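Local coordinates for PUA domain-containing protein (Aeropyrum pernix, PDB 2CX0) that is of unknown function but may bind RNA through its PUA domain and perhaps takes part in translation initiation, at residues A[26-39]-A[67-79]. Sequence-based numbering, arbitrary orientation.
Sequences LLERLKPYYTRIPF and CLFEWSDGRIYPT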
ATOM      1  N   LEU A  26      -8.662  14.867   1.731  1.00 19.59           N
ATOM      2  CA  LEU A  26      -8.211  13.523   1.440  1.00 20.79           C
ATOM      3  C   LEU A  26      -8.437  13.211  -0.042  1.00 21.28           C
ATOM      4  O   LEU A  26      -7.538  12.725  -0.710  1.00 17.82           O
ATOM      5  CB  LEU A  26      -8.967  12.514   2.291  1.00 22.65           C
ATOM      6  CG  LEU A  26      -8.655  11.046   1.933  1.00 19.55           C
ATOM      7  CD1 LEU A  26      -7.133  10.693   2.207  1.00 17.34           C
ATOM      8  CD2 LEU A  26      -9.550  10.185   2.810  1.00 21.46           C
ATOM      9  N   LEU A  27      -9.634  13.484  -0.549  1.00 17.09           N
ATOM     10  CA  LEU A  27      -9.909  13.212  -1.958  1.00 22.34           C
ATOM     11  C   LEU A  27      -8.953  13.989  -2.848  1.00 25.67           C
ATOM     12  O   LEU A  27      -8.443  13.444  -3.835  1.00 28.22           O
ATOM     13  CB  LEU A  27     -11.369  13.572  -2.330  1.00 21.33           C
ATOM     14  CG  LEU A  27     -12.386  12.758  -1.489  1.00 26.62           C
ATOM     15  CD1 LEU A  27     -13.813  13.262  -1.798  1.00 31.13           C
ATOM     16  CD2 LEU A  27     -12.297  11.273  -1.723  1.00 25.15           C
ATOM     17  N   GLU A  28      -8.711  15.255  -2.510  1.00 21.18           N
ATOM     18  CA  GLU A  28      -7.800  16.041  -3.304  1.00 23.51           C
ATOM     19  C   GLU A  28      -6.361  15.524  -3.283  1.00 25.54           C
ATOM     20  O   GLU A  28      -5.669  15.676  -4.264  1.00 20.69           O
ATOM     21  CB  GLU A  28      -7.798  17.492  -2.844  1.00 20.56           C
ATOM     22  CG  GLU A  28      -9.050  18.207  -3.261  1.00 35.78           C
ATOM     23  CD  GLU A  28      -9.387  19.386  -2.360  1.00 50.30           C
ATOM     24  OE1 GLU A  28      -8.472  19.875  -1.629  1.00 52.36           O
ATOM     25  OE2 GLU A  28     -10.571  19.830  -2.408  1.00 54.63           O
ATOM     26  N   ARG A  29      -5.934  14.951  -2.155  1.00 17.79           N
ATOM     27  CA  ARG A  29      -4.571  14.449  -2.005  1.00 23.64           C
ATOM     28  C   ARG A  29      -4.369  13.143  -2.761  1.00 21.03           C
ATOM     29  O   ARG A  29      -3.231  12.784  -3.129  1.00 23.42           O
ATOM     30  CB  ARG A  29      -4.256  14.268  -0.524  1.00 21.51           C
ATOM     31  CG  ARG A  29      -3.966  15.643   0.199  1.00 21.93           C
ATOM     32  CD  ARG A  29      -3.748  15.365   1.689  1.00 26.44           C
ATOM     33  NE  ARG A  29      -2.452  14.766   1.944  1.00 24.25           N
ATOM     34  CZ  ARG A  29      -2.042  14.376   3.143  1.00 26.10           C
ATOM     35  NH1 ARG A  29      -2.861  14.513   4.164  1.00 22.69           N
ATOM     36  NH2 ARG A  29      -0.777  13.935   3.337  1.00 22.69           N
ATOM     37  N   LEU A  30      -5.474  12.451  -3.005  1.00 17.42           N
ATOM     38  CA  LEU A  30      -5.447  11.186  -3.724  1.00 18.66           C
ATOM     39  C   LEU A  30      -5.575  11.374  -5.243  1.00 23.59           C
ATOM     40  O   LEU A  30      -4.984  10.630  -6.035  1.00 18.29           O
ATOM     41  CB  LEU A  30      -6.617  10.274  -3.239  1.00 19.83           C
ATOM     42  CG  LEU A  30      -6.672   9.756  -1.775  1.00 21.92           C
ATOM     43  CD1 LEU A  30      -8.030   9.035  -1.503  1.00 16.27           C
ATOM     44  CD2 LEU A  30      -5.528   8.764  -1.549  1.00 16.33           C
ATOM     45  N   LYS A  31      -6.323  12.378  -5.672  1.00 19.08           N
ATOM     46  CA  LYS A  31      -6.570  12.452  -7.106  1.00 22.44           C
ATOM     47  C   LYS A  31      -5.377  12.465  -8.052  1.00 19.36           C
ATOM     48  O   LYS A  31      -5.393  11.793  -9.092  1.00 22.06           O
ATOM     49  CB  LYS A  31      -7.495  13.616  -7.398  1.00 27.77           C
ATOM     50  CG  LYS A  31      -8.942  13.288  -6.978  1.00 33.45           C
ATOM     51  CD  LYS A  31      -9.810  14.528  -7.144  1.00 36.57           C
ATOM     52  CE  LYS A  31     -11.180  14.387  -6.487  1.00 41.91           C
ATOM     53  NZ  LYS A  31     -11.981  15.682  -6.547  1.00 41.22           N
ATOM     54  N   PRO A  32      -4.309  13.162  -7.669  1.00 20.34           N
ATOM     55  CA  PRO A  32      -3.145  13.209  -8.544  1.00 20.37           C
ATOM     56  C   PRO A  32      -2.363  11.936  -8.650  1.00 25.17           C
ATOM     57  O   PRO A  32      -1.624  11.789  -9.615  1.00 21.71           O
ATOM     58  CB  PRO A  32      -2.269  14.293  -7.917  1.00 24.71           C
ATOM     59  CG  PRO A  32      -3.237  15.049  -6.975  1.00 28.80           C
ATOM     60  CD  PRO A  32      -4.097  13.962  -6.458  1.00 18.87           C
ATOM     61  N   TYR A  33      -2.483  11.025  -7.670  1.00 22.02           N
ATOM     62  CA  TYR A  33      -1.637   9.820  -7.680  1.00 16.41           C
ATOM     63  C   TYR A  33      -2.203   8.454  -8.035  1.00 19.94           C
ATOM     64  O   TYR A  33      -1.458   7.480  -8.097  1.00 15.59           O
ATOM     65  CB  TYR A  33      -0.965   9.733  -6.319  1.00 18.79           C
ATOM     66  CG  TYR A  33      -0.305  11.011  -5.966  1.00 23.60           C
ATOM     67  CD1 TYR A  33       0.829  11.451  -6.671  1.00 24.84           C
ATOM     68  CD2 TYR A  33      -0.806  11.815  -4.920  1.00 26.68           C
ATOM     69  CE1 TYR A  33       1.444  12.661  -6.323  1.00 32.77           C
ATOM     70  CE2 TYR A  33      -0.196  13.013  -4.573  1.00 26.59           C
ATOM     71  CZ  TYR A  33       0.927  13.431  -5.272  1.00 31.02           C
ATOM     72  OH  TYR A  33       1.592  14.585  -4.907  1.00 37.98           O
ATOM     73  N   TYR A  34      -3.504   8.389  -8.291  1.00 14.64           N
ATOM     74  CA  TYR A  34      -4.190   7.136  -8.546  1.00 16.12           C
ATOM     75  C   TYR A  34      -5.126   7.378  -9.704  1.00 17.24           C
ATOM     76  O   TYR A  34      -5.502   8.525  -9.953  1.00 21.20           O
ATOM     77  CB  TYR A  34      -5.004   6.769  -7.289  1.00 12.33           C
ATOM     78  CG  TYR A  34      -4.091   6.567  -6.105  1.00 13.27           C
ATOM     79  CD1 TYR A  34      -3.233   5.455  -6.057  1.00 12.94           C
ATOM     80  CD2 TYR A  34      -4.025   7.504  -5.079  1.00 12.08           C
ATOM     81  CE1 TYR A  34      -2.330   5.281  -4.998  1.00 13.63           C
ATOM     82  CE2 TYR A  34      -3.128   7.357  -4.017  1.00 10.94           C
ATOM     83  CZ  TYR A  34      -2.285   6.230  -3.983  1.00 15.94           C
ATOM     84  OH  TYR A  34      -1.447   6.045  -2.943  1.00 13.25           O
ATOM     85  N   THR A  35      -5.524   6.304 -10.371  1.00 20.33           N
ATOM     86  CA  THR A  35      -6.435   6.415 -11.501  1.00 18.63           C
ATOM     87  C   THR A  35      -7.774   6.951 -11.034  1.00 24.39           C
ATOM     88  O   THR A  35      -8.397   7.773 -11.712  1.00 20.98           O
ATOM     89  CB  THR A  35      -6.640   5.039 -12.147  1.00 17.86           C
ATOM     90  OG1 THR A  35      -5.375   4.549 -12.616  1.00 22.10           O
ATOM     91  CG2 THR A  35      -7.602   5.098 -13.294  1.00 19.90           C
ATOM     92  N   ARG A  36      -8.229   6.483  -9.888  1.00 15.37           N
ATOM     93  CA  ARG A  36      -9.518   6.962  -9.368  1.00 22.04           C
ATOM     94  C   ARG A  36      -9.626   6.690  -7.871  1.00 19.72           C
ATOM     95  O   ARG A  36      -8.867   5.888  -7.339  1.00 17.73           O
ATOM     96  CB  ARG A  36     -10.671   6.235 -10.058  1.00 13.99           C
ATOM     97  CG  ARG A  36     -10.827   4.793  -9.586  1.00 22.99           C
ATOM     98  CD  ARG A  36     -11.911   4.005 -10.387  1.00 25.41           C
ATOM     99  NE  ARG A  36     -11.466   3.746 -11.745  1.00 29.13           N
ATOM    100  CZ  ARG A  36     -10.872   2.629 -12.131  1.00 28.65           C
ATOM    101  NH1 ARG A  36     -10.671   1.649 -11.264  1.00 21.52           N
ATOM    102  NH2 ARG A  36     -10.455   2.527 -13.384  1.00 30.28           N
ATOM    103  N   ILE A  37     -10.563   7.370  -7.215  1.00 16.94           N
ATOM    104  CA  ILE A  37     -10.840   7.116  -5.813  1.00 24.27           C
ATOM    105  C   ILE A  37     -11.617   5.792  -5.839  1.00 23.55           C
ATOM    106  O   ILE A  37     -12.661   5.649  -6.469  1.00 26.76           O
ATOM    107  CB  ILE A  37     -11.687   8.236  -5.166  1.00 26.76           C
ATOM    108  CG1 ILE A  37     -10.771   9.432  -4.773  1.00 31.50           C
ATOM    109  CG2 ILE A  37     -12.261   7.734  -3.841  1.00 29.06           C
ATOM    110  CD1 ILE A  37     -10.245  10.232  -5.875  1.00 36.91           C
ATOM    111  N   PRO A  38     -11.115   4.803  -5.123  1.00 23.21           N
ATOM    112  CA  PRO A  38     -11.706   3.476  -5.058  1.00 25.05           C
ATOM    113  C   PRO A  38     -13.004   3.324  -4.267  1.00 25.20           C
ATOM    114  O   PRO A  38     -13.730   2.367  -4.464  1.00 29.42           O
ATOM    115  CB  PRO A  38     -10.559   2.655  -4.494  1.00 22.57           C
ATOM    116  CG  PRO A  38      -9.930   3.605  -3.545  1.00 25.28           C
ATOM    117  CD  PRO A  38      -9.909   4.909  -4.291  1.00 26.07           C
ATOM    118  N   PHE A  39     -13.288   4.256  -3.372  1.00 21.15           N
ATOM    119  CA  PHE A  39     -14.495   4.184  -2.548  1.00 27.86           C
ATOM    120  C   PHE A  39     -15.439   5.329  -2.806  1.00 30.85           C
ATOM    121  O   PHE A  39     -15.037   6.375  -3.347  1.00 26.26           O
ATOM    122  CB  PHE A  39     -14.144   4.182  -1.056  1.00 26.23           C
ATOM    123  CG  PHE A  39     -13.202   5.269  -0.671  1.00 29.20           C
ATOM    124  CD1 PHE A  39     -13.674   6.537  -0.361  1.00 28.70           C
ATOM    125  CD2 PHE A  39     -11.815   5.031  -0.648  1.00 28.66           C
ATOM    126  CE1 PHE A  39     -12.804   7.566  -0.024  1.00 30.67           C
ATOM    127  CE2 PHE A  39     -10.932   6.069  -0.311  1.00 23.79           C
ATOM    128  CZ  PHE A  39     -11.417   7.320  -0.005  1.00 23.98           C
ATOM    129  N   CYS A  67      -7.473   1.341   5.620  1.00 15.15           N
ATOM    130  CA  CYS A  67      -7.025   1.483   4.248  1.00 15.32           C
ATOM    131  C   CYS A  67      -5.933   2.436   3.849  1.00 16.25           C
ATOM    132  O   CYS A  67      -5.239   2.135   2.901  1.00 14.28           O
ATOM    133  CB  CYS A  67      -8.196   1.891   3.370  1.00 19.50           C
ATOM    134  SG  CYS A  67      -9.493   0.708   3.109  1.00 23.43           S
ATOM    135  N   LEU A  68      -5.815   3.604   4.511  1.00 10.37           N
ATOM    136  CA  LEU A  68      -4.859   4.574   3.992  1.00  9.99           C
ATOM    137  C   LEU A  68      -3.947   5.090   5.070  1.00 13.38           C
ATOM    138  O   LEU A  68      -4.337   5.167   6.259  1.00 15.32           O
ATOM    139  CB  LEU A  68      -5.624   5.768   3.410  1.00 14.19           C
ATOM    140  CG  LEU A  68      -6.675   5.451   2.317  1.00 15.61           C
ATOM    141  CD1 LEU A  68      -7.629   6.655   2.064  1.00 13.51           C
ATOM    142  CD2 LEU A  68      -5.878   5.024   1.006  1.00 15.87           C
ATOM    143  N   PHE A  69      -2.723   5.466   4.682  1.00 11.82           N
ATOM    144  CA  PHE A  69      -1.843   6.053   5.697  1.00 11.35           C
ATOM    145  C   PHE A  69      -0.950   7.066   5.037  1.00 12.68           C
ATOM    146  O   PHE A  69      -0.717   7.020   3.814  1.00 16.12           O
ATOM    147  CB  PHE A  69      -1.012   5.012   6.387  1.00  9.97           C
ATOM    148  CG  PHE A  69      -0.132   4.245   5.472  1.00 13.96           C
ATOM    149  CD1 PHE A  69       1.230   4.604   5.340  1.00 17.11           C
ATOM    150  CD2 PHE A  69      -0.641   3.153   4.719  1.00 15.52           C
ATOM    151  CE1 PHE A  69       2.072   3.897   4.477  1.00 20.00           C
ATOM    152  CE2 PHE A  69       0.184   2.444   3.857  1.00 12.69           C
ATOM    153  CZ  PHE A  69       1.541   2.817   3.731  1.00 21.12           C
ATOM    154  N   GLU A  70      -0.491   8.016   5.825  1.00 15.43           N
ATOM    155  CA  GLU A  70       0.426   9.024   5.302  1.00 18.75           C
ATOM    156  C   GLU A  70       1.888   8.549   5.486  1.00 20.70           C
ATOM    157  O   GLU A  70       2.292   8.136   6.585  1.00 18.28           O
ATOM    158  CB  GLU A  70       0.219  10.394   6.008  1.00 17.80           C
ATOM    159  CG  GLU A  70       1.026  11.470   5.266  1.00 28.82           C
ATOM    160  CD  GLU A  70       0.985  12.863   5.913  1.00 34.45           C
ATOM    161  OE1 GLU A  70      -0.101  13.408   6.134  1.00 41.77           O
ATOM    162  OE2 GLU A  70       2.057  13.413   6.202  1.00 50.22           O
ATOM    163  N   TRP A  71       2.686   8.623   4.426  1.00 18.86           N
ATOM    164  CA  TRP A  71       4.072   8.200   4.544  1.00 17.62           C
ATOM    165  C   TRP A  71       5.005   9.411   4.729  1.00 18.58           C
ATOM    166  O   TRP A  71       4.566  10.561   4.684  1.00 16.58           O
ATOM    167  CB  TRP A  71       4.475   7.350   3.334  1.00 19.20           C
ATOM    168  CG  TRP A  71       5.685   6.521   3.663  1.00 21.43           C
ATOM    169  CD1 TRP A  71       5.820   5.703   4.748  1.00 25.28           C
ATOM    170  CD2 TRP A  71       6.900   6.399   2.920  1.00 22.21           C
ATOM    171  NE1 TRP A  71       7.029   5.098   4.728  1.00 29.32           N
ATOM    172  CE2 TRP A  71       7.716   5.502   3.620  1.00 21.05           C
ATOM    173  CE3 TRP A  71       7.375   6.955   1.725  1.00 34.20           C
ATOM    174  CZ2 TRP A  71       8.985   5.137   3.183  1.00 35.36           C
ATOM    175  CZ3 TRP A  71       8.664   6.583   1.279  1.00 36.22           C
ATOM    176  CH2 TRP A  71       9.441   5.685   2.015  1.00 33.88           C
ATOM    177  N   SER A  72       6.272   9.154   4.970  1.00 19.73           N
ATOM    178  CA  SER A  72       7.222  10.245   5.203  1.00 22.34           C
ATOM    179  C   SER A  72       7.462  11.219   4.060  1.00 24.08           C
ATOM    180  O   SER A  72       8.100  12.239   4.291  1.00 24.51           O
ATOM    181  CB  SER A  72       8.557   9.691   5.716  1.00 20.51           C
ATOM    182  OG  SER A  72       9.017   8.669   4.851  1.00 23.47           O
ATOM    183  N   ASP A  73       6.949  10.943   2.856  1.00 19.47           N
ATOM    184  CA  ASP A  73       7.094  11.883   1.750  1.00 21.70           C
ATOM    185  C   ASP A  73       5.818  12.790   1.688  1.00 20.99           C
ATOM    186  O   ASP A  73       5.648  13.567   0.738  1.00 21.10           O
ATOM    187  CB  ASP A  73       7.237  11.139   0.416  1.00 21.97           C
ATOM    188  CG  ASP A  73       6.067  10.130   0.138  1.00 28.10           C
ATOM    189  OD1 ASP A  73       5.025  10.163   0.833  1.00 19.39           O
ATOM    190  OD2 ASP A  73       6.193   9.295  -0.799  1.00 27.17           O
ATOM    191  N   GLY A  74       4.932  12.644   2.680  1.00 21.08           N
ATOM    192  CA  GLY A  74       3.685  13.415   2.723  1.00 24.52           C
ATOM    193  C   GLY A  74       2.533  12.939   1.810  1.00 25.35           C
ATOM    194  O   GLY A  74       1.485  13.619   1.677  1.00 20.25           O
ATOM    195  N   ARG A  75       2.739  11.794   1.137  1.00 19.68           N
ATOM    196  CA  ARG A  75       1.718  11.246   0.304  1.00 16.07           C
ATOM    197  C   ARG A  75       0.933  10.157   1.042  1.00  8.14           C
ATOM    198  O   ARG A  75       1.443   9.551   2.012  1.00 12.69           O
ATOM    199  CB  ARG A  75       2.309  10.620  -0.958  1.00 21.96           C
ATOM    200  CG  ARG A  75       2.677  11.629  -2.013  1.00 31.91           C
ATOM    201  CD  ARG A  75       2.792  10.966  -3.391  1.00 32.21           C
ATOM    202  NE  ARG A  75       3.823   9.925  -3.414  1.00 33.38           N
ATOM    203  CZ  ARG A  75       4.283   9.367  -4.540  1.00 30.43           C
ATOM    204  NH1 ARG A  75       3.810   9.748  -5.739  1.00 19.62           N
ATOM    205  NH2 ARG A  75       5.224   8.436  -4.474  1.00 20.34           N
ATOM    206  N   ILE A  76      -0.294   9.952   0.568  1.00 10.79           N
ATOM    207  CA  ILE A  76      -1.166   8.950   1.168  1.00 12.97           C
ATOM    208  C   ILE A  76      -1.101   7.669   0.309  1.00 12.14           C
ATOM    209  O   ILE A  76      -1.259   7.719  -0.934  1.00 15.14           O
ATOM    210  CB  ILE A  76      -2.615   9.483   1.279  1.00 14.79           C
ATOM    211  CG1 ILE A  76      -2.650  10.636   2.317  1.00 18.47           C
ATOM    212  CG2 ILE A  76      -3.595   8.337   1.790  1.00  8.73           C
ATOM    213  CD1 ILE A  76      -3.666  11.687   1.934  1.00 28.85           C
ATOM    214  N   TYR A  77      -0.870   6.540   0.989  1.00 11.26           N
ATOM    215  CA  TYR A  77      -0.750   5.223   0.378  1.00 11.57           C
ATOM    216  C   TYR A  77      -1.796   4.229   0.922  1.00 14.44           C
ATOM    217  O   TYR A  77      -2.344   4.389   2.006  1.00 14.52           O
ATOM    218  CB  TYR A  77       0.619   4.585   0.717  1.00 12.39           C
ATOM    219  CG  TYR A  77       1.809   5.246   0.117  1.00 11.02           C
ATOM    220  CD1 TYR A  77       2.457   4.674  -0.977  1.00 14.87           C
ATOM    221  CD2 TYR A  77       2.270   6.466   0.637  1.00 11.51           C
ATOM    222  CE1 TYR A  77       3.573   5.319  -1.565  1.00 14.24           C
ATOM    223  CE2 TYR A  77       3.396   7.139   0.048  1.00 12.23           C
ATOM    224  CZ  TYR A  77       4.015   6.542  -1.040  1.00 15.25           C
ATOM    225  OH  TYR A  77       5.057   7.173  -1.653  1.00 15.24           O
ATOM    226  N   PRO A  78      -2.109   3.215   0.134  1.00 14.57           N
ATOM    227  CA  PRO A  78      -3.076   2.209   0.586  1.00  8.56           C
ATOM    228  C   PRO A  78      -2.308   1.110   1.352  1.00 15.25           C
ATOM    229  O   PRO A  78      -1.126   0.779   1.037  1.00 12.47           O
ATOM    230  CB  PRO A  78      -3.615   1.584  -0.714  1.00  9.18           C
ATOM    231  CG  PRO A  78      -2.333   1.773  -1.715  1.00 13.43           C
ATOM    232  CD  PRO A  78      -1.703   3.091  -1.275  1.00 12.27           C
ATOM    233  N   THR A  79      -3.010   0.488   2.309  1.00 10.21           N
ATOM    234  CA  THR A  79      -2.480  -0.666   2.970  1.00 12.90           C
ATOM    235  C   THR A  79      -2.781  -1.836   2.025  1.00 13.36           C
ATOM    236  O   THR A  79      -3.583  -1.730   1.049  1.00 12.10           O
ATOM    237  CB  THR A  79      -3.272  -0.990   4.232  1.00 12.47           C
ATOM    238  OG1 THR A  79      -4.699  -1.053   3.883  1.00 10.80           O
ATOM    239  CG2 THR A  79      -2.960   0.116   5.330  1.00 11.36           C
TER
HETATM  240  O   HOH W   1      -1.309  12.008  -1.380  1.00 17.96           O
HETATM  241  O   HOH W   2      -0.732  14.538  -0.384  1.00 31.00           O
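Ile76 lays its CD1 against one face of the Arg29 guanidinium, 3.3 Å from NE, while its CG2 meets Leu30 CD2. With CG1 anti to the carbonyl carbon (chi1 -68°), the two branches of Ile76 part, CG2 toward Leu30 and CG1 toward Arg29. A bend at chi3 of Arg29 carries NH2 to two acceptors lying near the guanidinium plane: Glu70 OE1, in a salt bridge at 2.9 Å (168° at the hydrogen), and Gly74 O at 2.8 Å; NH2 meets both oxygens from above the carboxylate and carbonyl planes. These bonds, with a water joining NE to Gly74 O, fix the rotation of the group. A second water links Arg29 O to Ile76 N, so the edge strand's backbone is tied to the helix as well. Tyr34 OH donates to Ile76 O at 2.6 Å, in the carbonyl plane and on a lone pair. Over the centre of the Tyr33 ring sits Arg75 CD, 3.6 Å from the centroid, a CH-pi contact; Arg75 NH2 bonds onward to Tyr77 OH and Gly126 O. Beside them, Leu68 CD1 touches Leu26, Leu30 and Phe39. The 26-30 helix axis lies at 82° to strand 76-78, covering the last hairpin of the pre-PUA (DUF1947) antiparallel sheet, an alpha+beta arrangement.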